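Local atomic coordinates of nidogen (Mus musculus, PDB entry 1NPE), a protein that probably helps join laminin to other basement-membrane components, this fragment being its G3 domain, a six-bladed YWTD beta-propeller. Residues L15-R19 and N20-K24; I160-Q163 and D164-L168. One frame throughout, in Å; residues are numbered along the deposited sequence.

Both contacts are local turns on the same six-bladed propeller, but they do different jobs in it. Contact 1 (15-19 with 20-24) lies within one blade, where the chain leaves strand 11-17 and doubles back on its way to the outermost strand, 28-33. Contact 2 (160-163 with 164-168) lies between blades, where the outermost strand of one sheet, 159-162, gives way to strand 169-175 of the next. Their centres are 32 Å apart, with nearest atoms about 20 Å apart, so they do not touch. Neither coordinates cadmium: the K24 and L166 side chains lie about 12 and 13 Å from bound ions.

Contact 1 (L15-R19 and N20-K24); sequences LPLER and NTMKK
P16 and K23 meet through backbone and side chain together. K23 N donates to P16 O almost straight, over 3.0 Å with 173° at the hydrogen, and the CB and CG methylenes of K23 pack across the proline ring, CG lying 3.8 Å from P16 CB. A proline has no N-H to return the bond, so this hydrogen-bonded pair has one link; its rigid ring instead offers lysine an apolar surface. Nearer the bend, E18 N reaches T21 O at 3.0 Å, in the carbonyl plane but bent at the hydrogen, while the reverse bond from T21 N to E18 O is weak.

Between these two pairs stands the non-hydrogen-bonded pair L17 and M22. The CD2 methyl of L17 lies 3.3 Å from T21 O and 4.1 Å from M22 CG. L15, its CG held between backbone N and carbonyl carbon (chi1 70°), brings CD1 to 3.7 Å from M22 CB. These apolar chains suit the buried side, where L4 of strand 2-8 backs L15 and M22, and Y222 backs L17 and M22.

R19 and N20 make the bend, both with positive phi, a conformation asparagine tolerates well. Further out, R19 NH2 hydrogen-bonds to Y217 OH and K24 NZ forms a salt bridge with D243, tying the turn to neighbouring strands. The whole is a short antiparallel hairpin-like turn with a two-residue loop, its irregular returning arm bending at K23, the centre of an inverse gamma turn, on the connection from strand 11-17 to outer strand 28-33 of a propeller blade.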
ATOM      1  N   LEU A  15       1.197  19.421 -10.718  1.00 32.02           N
ATOM      2  CA  LEU A  15       0.939  19.931 -12.064  1.00 31.62           C
ATOM      3  C   LEU A  15      -0.465  20.499 -12.155  1.00 31.32           C
ATOM      4  O   LEU A  15      -1.428  19.904 -11.668  1.00 31.27           O
ATOM      5  CB  LEU A  15       1.174  18.882 -13.156  1.00 32.41           C
ATOM      6  CG  LEU A  15       0.250  17.682 -13.315  1.00 31.92           C
ATOM      7  CD1 LEU A  15       0.209  17.269 -14.775  1.00 33.52           C
ATOM      8  CD2 LEU A  15       0.738  16.549 -12.441  1.00 34.10           C
ATOM      9  N   PRO A  16      -0.596  21.670 -12.786  1.00 31.43           N
ATOM     10  CA  PRO A  16      -1.852  22.395 -12.980  1.00 30.47           C
ATOM     11  C   PRO A  16      -2.891  21.657 -13.803  1.00 29.99           C
ATOM     12  O   PRO A  16      -2.556  20.862 -14.680  1.00 28.39           O
ATOM     13  CB  PRO A  16      -1.402  23.664 -13.709  1.00 31.85           C
ATOM     14  CG  PRO A  16       0.016  23.838 -13.262  1.00 31.60           C
ATOM     15  CD  PRO A  16       0.531  22.434 -13.343  1.00 31.27           C
ATOM     16  N   LEU A  17      -4.153  21.931 -13.490  1.00 31.10           N
ATOM     17  CA  LEU A  17      -5.296  21.362 -14.189  1.00 32.51           C
ATOM     18  C   LEU A  17      -6.159  22.522 -14.658  1.00 35.09           C
ATOM     19  O   LEU A  17      -6.905  23.098 -13.866  1.00 36.19           O
ATOM     20  CB  LEU A  17      -6.144  20.493 -13.256  1.00 30.36           C
ATOM     21  CG  LEU A  17      -6.076  18.966 -13.294  1.00 30.09           C
ATOM     22  CD1 LEU A  17      -7.277  18.430 -12.514  1.00 27.58           C
ATOM     23  CD2 LEU A  17      -6.119  18.438 -14.721  1.00 27.59           C
ATOM     24  N   GLU A  18      -6.030  22.897 -15.927  1.00 38.57           N
ATOM     25  CA  GLU A  18      -6.837  23.982 -16.477  1.00 41.97           C
ATOM     26  C   GLU A  18      -7.937  23.390 -17.362  1.00 42.88           C
ATOM     27  O   GLU A  18      -7.679  22.916 -18.470  1.00 43.19           O
ATOM     28  CB  GLU A  18      -5.963  24.990 -17.240  1.00 44.67           C
ATOM     29  CG  GLU A  18      -4.900  25.667 -16.352  1.00 49.88           C
ATOM     30  CD  GLU A  18      -4.406  27.003 -16.895  1.00 52.80           C
ATOM     31  OE1 GLU A  18      -3.245  27.077 -17.366  1.00 53.10           O
ATOM     32  OE2 GLU A  18      -5.179  27.988 -16.834  1.00 54.79           O
ATOM     33  N   ARG A  19      -9.157  23.377 -16.826  1.00 43.83           N
ATOM     34  CA  ARG A  19     -10.330  22.830 -17.508  1.00 45.16           C
ATOM     35  C   ARG A  19     -10.162  21.389 -17.991  1.00 44.86           C
ATOM     36  O   ARG A  19     -10.061  21.127 -19.193  1.00 46.75           O
ATOM     37  CB  ARG A  19     -10.793  23.743 -18.653  1.00 46.40           C
ATOM     38  CG  ARG A  19     -11.801  24.809 -18.221  1.00 48.50           C
ATOM     39  CD  ARG A  19     -13.020  24.180 -17.525  1.00 50.62           C
ATOM     40  NE  ARG A  19     -13.089  24.497 -16.093  1.00 51.94           N
ATOM     41  CZ  ARG A  19     -13.052  23.601 -15.105  1.00 52.12           C
ATOM     42  NH1 ARG A  19     -12.939  22.301 -15.370  1.00 51.81           N
ATOM     43  NH2 ARG A  19     -13.154  24.004 -13.842  1.00 51.03           N
ATOM     44  N   ASN A  20     -10.115  20.466 -17.033  1.00 43.34           N
ATOM     45  CA  ASN A  20      -9.970  19.034 -17.296  1.00 42.80           C
ATOM     46  C   ASN A  20      -8.747  18.657 -18.142  1.00 40.51           C
ATOM     47  O   ASN A  20      -8.719  17.584 -18.747  1.00 42.00           O
ATOM     48  CB  ASN A  20     -11.252  18.474 -17.936  1.00 44.76           C
ATOM     49  CG  ASN A  20     -12.496  18.697 -17.071  1.00 47.37           C
ATOM     50  OD1 ASN A  20     -13.619  18.371 -17.478  1.00 47.71           O
ATOM     51  ND2 ASN A  20     -12.300  19.262 -15.882  1.00 48.85           N
ATOM     52  N   THR A  21      -7.735  19.522 -18.156  1.00 37.15           N
ATOM     53  CA  THR A  21      -6.516  19.277 -18.927  1.00 34.28           C
ATOM     54  C   THR A  21      -5.256  19.386 -18.062  1.00 31.64           C
ATOM     55  O   THR A  21      -5.110  20.321 -17.273  1.00 30.50           O
ATOM     56  CB  THR A  21      -6.407  20.269 -20.119  1.00 34.64           C
ATOM     57  OG1 THR A  21      -7.512  20.074 -21.008  1.00 37.18           O
ATOM     58  CG2 THR A  21      -5.113  20.062 -20.888  1.00 33.65           C
ATOM     59  N   MET A  22      -4.361  18.412 -18.194  1.00 29.05           N
ATOM     60  CA  MET A  22      -3.112  18.416 -17.435  1.00 26.89           C
ATOM     61  C   MET A  22      -2.064  19.274 -18.139  1.00 26.00           C
ATOM     62  O   MET A  22      -1.763  19.045 -19.315  1.00 24.42           O
ATOM     63  CB  MET A  22      -2.541  16.999 -17.297  1.00 26.85           C
ATOM     64  CG  MET A  22      -3.422  15.988 -16.580  1.00 26.86           C
ATOM     65  SD  MET A  22      -2.513  14.445 -16.266  1.00 26.25           S
ATOM     66  CE  MET A  22      -2.891  13.489 -17.721  1.00 27.77           C
ATOM     67  N   LYS A  23      -1.507  20.249 -17.424  1.00 25.72           N
ATOM     68  CA  LYS A  23      -0.460  21.106 -17.986  1.00 26.12           C
ATOM     69  C   LYS A  23       0.866  20.400 -17.725  1.00 25.47           C
ATOM     70  O   LYS A  23       1.593  20.743 -16.796  1.00 25.70           O
ATOM     71  CB  LYS A  23      -0.470  22.482 -17.310  1.00 27.93           C
ATOM     72  CG  LYS A  23      -1.764  23.291 -17.474  1.00 30.99           C
ATOM     73  CD  LYS A  23      -1.863  23.993 -18.833  1.00 35.31           C
ATOM     74  CE  LYS A  23      -2.319  23.058 -19.952  1.00 36.94           C
ATOM     75  NZ  LYS A  23      -2.363  23.751 -21.281  1.00 40.64           N
ATOM     76  N   LYS A  24       1.160  19.394 -18.542  1.00 26.30           N
ATOM     77  CA  LYS A  24       2.373  18.581 -18.406  1.00 28.13           C
ATOM     78  C   LYS A  24       3.698  19.335 -18.368  1.00 28.52           C
ATOM     79  O   LYS A  24       4.626  18.939 -17.657  1.00 29.23           O
ATOM     80  CB  LYS A  24       2.456  17.557 -19.536  1.00 26.62           C
ATOM     81  CG  LYS A  24       1.206  16.756 -19.774  1.00 28.16           C
ATOM     82  CD  LYS A  24       1.426  15.879 -20.981  1.00 27.41           C
ATOM     83  CE  LYS A  24       0.131  15.591 -21.677  1.00 29.99           C
ATOM     84  NZ  LYS A  24       0.336  14.788 -22.916  1.00 30.68           N
TER

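Contact 2 (I160-Q163 and D164-L168); sequences ILAQ and DNLGL
The backbone bends between A162 and L166, which touch with no hydrogen bond joining 160-163 to 164-168. The strand ends in a classic beta bulge, where L161 and A162 both pair with I148. The chain then swings round through Q163 and D164, and N165 takes a left-handed conformation (phi 49°, psi 43°), one that asparagine adopts readily.

The turn brings the side chain of L166 back to A162. Its CG stands anti to the carbonyl carbon (chi1 -73°) and the branch to CD1 runs on extended, so that this methyl rests chiefly against A162 O, at 3.4 Å, with A162 CB a looser neighbour at 4.2 Å. Nearer its root, L166 CB lies 3.9 Å from Q163 O. A small apolar residue suits the buried strand end beside W183 of the next blade and I148 of its own, both of which L166 also touches. The exposed Q163 and D164 suit the solvent side of the bend.

Several polar backbone atoms of the bend are met by the following blade: D185 accepts from G167 N and L168 N, and R202 donates to D164 O. With no hydrogen bond across it, the contact rests on van der Waals packing of one leucine methyl against a carbonyl and an alanine.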
ATOM      1  N   ILE A 160     -19.937  -4.696   3.137  1.00 19.79           N
ATOM      2  CA  ILE A 160     -19.238  -4.937   1.887  1.00 18.41           C
ATOM      3  C   ILE A 160     -20.105  -4.416   0.748  1.00 17.65           C
ATOM      4  O   ILE A 160     -21.300  -4.692   0.693  1.00 17.78           O
ATOM      5  CB  ILE A 160     -18.957  -6.440   1.691  1.00 18.01           C
ATOM      6  CG1 ILE A 160     -18.140  -6.966   2.871  1.00 18.62           C
ATOM      7  CG2 ILE A 160     -18.202  -6.667   0.397  1.00 17.94           C
ATOM      8  CD1 ILE A 160     -17.833  -8.454   2.814  1.00 18.16           C
ATOM      9  N   LEU A 161     -19.494  -3.635  -0.136  1.00 17.93           N
ATOM     10  CA  LEU A 161     -20.180  -3.048  -1.279  1.00 16.97           C
ATOM     11  C   LEU A 161     -19.992  -3.901  -2.542  1.00 17.43           C
ATOM     12  O   LEU A 161     -20.928  -4.099  -3.308  1.00 18.33           O
ATOM     13  CB  LEU A 161     -19.645  -1.631  -1.500  1.00 16.28           C
ATOM     14  CG  LEU A 161     -20.611  -0.459  -1.716  1.00 18.39           C
ATOM     15  CD1 LEU A 161     -21.801  -0.510  -0.763  1.00 13.76           C
ATOM     16  CD2 LEU A 161     -19.841   0.836  -1.536  1.00 16.00           C
ATOM     17  N   ALA A 162     -18.772  -4.384  -2.759  1.00 18.49           N
ATOM     18  CA  ALA A 162     -18.440  -5.222  -3.913  1.00 19.00           C
ATOM     19  C   ALA A 162     -17.468  -6.290  -3.433  1.00 20.73           C
ATOM     20  O   ALA A 162     -16.563  -6.009  -2.641  1.00 20.86           O
ATOM     21  CB  ALA A 162     -17.813  -4.391  -5.025  1.00 17.46           C
ATOM     22  N   GLN A 163     -17.627  -7.503  -3.951  1.00 23.70           N
ATOM     23  CA  GLN A 163     -16.799  -8.631  -3.531  1.00 25.69           C
ATOM     24  C   GLN A 163     -16.419  -9.505  -4.719  1.00 25.67           C
ATOM     25  O   GLN A 163     -15.286  -9.981  -4.821  1.00 26.69           O
ATOM     26  CB  GLN A 163     -17.605  -9.450  -2.529  1.00 28.87           C
ATOM     27  CG  GLN A 163     -16.819 -10.239  -1.530  1.00 34.81           C
ATOM     28  CD  GLN A 163     -17.737 -10.890  -0.512  1.00 38.93           C
ATOM     29  OE1 GLN A 163     -18.146 -10.263   0.464  1.00 40.22           O
ATOM     30  NE2 GLN A 163     -18.099 -12.140  -0.762  1.00 42.24           N
ATOM     31  N   ASP A 164     -17.388  -9.727  -5.602  1.00 26.13           N
ATOM     32  CA  ASP A 164     -17.196 -10.544  -6.792  1.00 26.34           C
ATOM     33  C   ASP A 164     -16.487  -9.775  -7.887  1.00 25.83           C
ATOM     34  O   ASP A 164     -16.546  -8.547  -7.943  1.00 26.98           O
ATOM     35  CB  ASP A 164     -18.545 -11.023  -7.329  1.00 28.15           C
ATOM     36  CG  ASP A 164     -19.248 -11.977  -6.388  1.00 31.81           C
ATOM     37  OD1 ASP A 164     -18.634 -12.415  -5.385  1.00 31.14           O
ATOM     38  OD2 ASP A 164     -20.421 -12.306  -6.667  1.00 34.07           O
ATOM     39  N   ASN A 165     -15.844 -10.520  -8.776  1.00 25.51           N
ATOM     40  CA  ASN A 165     -15.122  -9.951  -9.903  1.00 25.31           C
ATOM     41  C   ASN A 165     -14.169  -8.821  -9.532  1.00 22.98           C
ATOM     42  O   ASN A 165     -14.146  -7.773 -10.175  1.00 25.01           O
ATOM     43  CB  ASN A 165     -16.102  -9.501 -10.990  1.00 27.47           C
ATOM     44  CG  ASN A 165     -16.896 -10.654 -11.568  1.00 29.94           C
ATOM     45  OD1 ASN A 165     -18.112 -10.559 -11.740  1.00 31.49           O
ATOM     46  ND2 ASN A 165     -16.211 -11.755 -11.871  1.00 31.46           N
ATOM     47  N   LEU A 166     -13.441  -9.019  -8.441  1.00 21.50           N
ATOM     48  CA  LEU A 166     -12.441  -8.063  -7.978  1.00 18.61           C
ATOM     49  C   LEU A 166     -11.135  -8.840  -7.905  1.00 17.04           C
ATOM     50  O   LEU A 166     -11.139 -10.021  -7.558  1.00 17.94           O
ATOM     51  CB  LEU A 166     -12.783  -7.519  -6.583  1.00 18.01           C
ATOM     52  CG  LEU A 166     -13.927  -6.518  -6.382  1.00 18.37           C
ATOM     53  CD1 LEU A 166     -14.048  -6.163  -4.894  1.00 15.98           C
ATOM     54  CD2 LEU A 166     -13.667  -5.264  -7.190  1.00 16.96           C
ATOM     55  N   GLY A 167     -10.030  -8.191  -8.258  1.00 16.52           N
ATOM     56  CA  GLY A 167      -8.735  -8.844  -8.205  1.00 15.76           C
ATOM     57  C   GLY A 167      -7.822  -8.123  -7.234  1.00 16.93           C
ATOM     58  O   GLY A 167      -7.561  -8.604  -6.131  1.00 19.32           O
ATOM     59  N   LEU A 168      -7.328  -6.964  -7.649  1.00 15.35           N
ATOM     60  CA  LEU A 168      -6.459  -6.154  -6.818  1.00 13.45           C
ATOM     61  C   LEU A 168      -6.964  -4.705  -6.809  1.00 13.11           C
ATOM     62  O   LEU A 168      -6.447  -3.851  -7.543  1.00 15.79           O
ATOM     63  CB  LEU A 168      -5.015  -6.220  -7.338  1.00 12.09           C
ATOM     64  CG  LEU A 168      -4.339  -7.600  -7.406  1.00 14.25           C
ATOM     65  CD1 LEU A 168      -2.969  -7.496  -8.099  1.00 13.28           C
ATOM     66  CD2 LEU A 168      -4.187  -8.193  -6.010  1.00 13.44           C
TER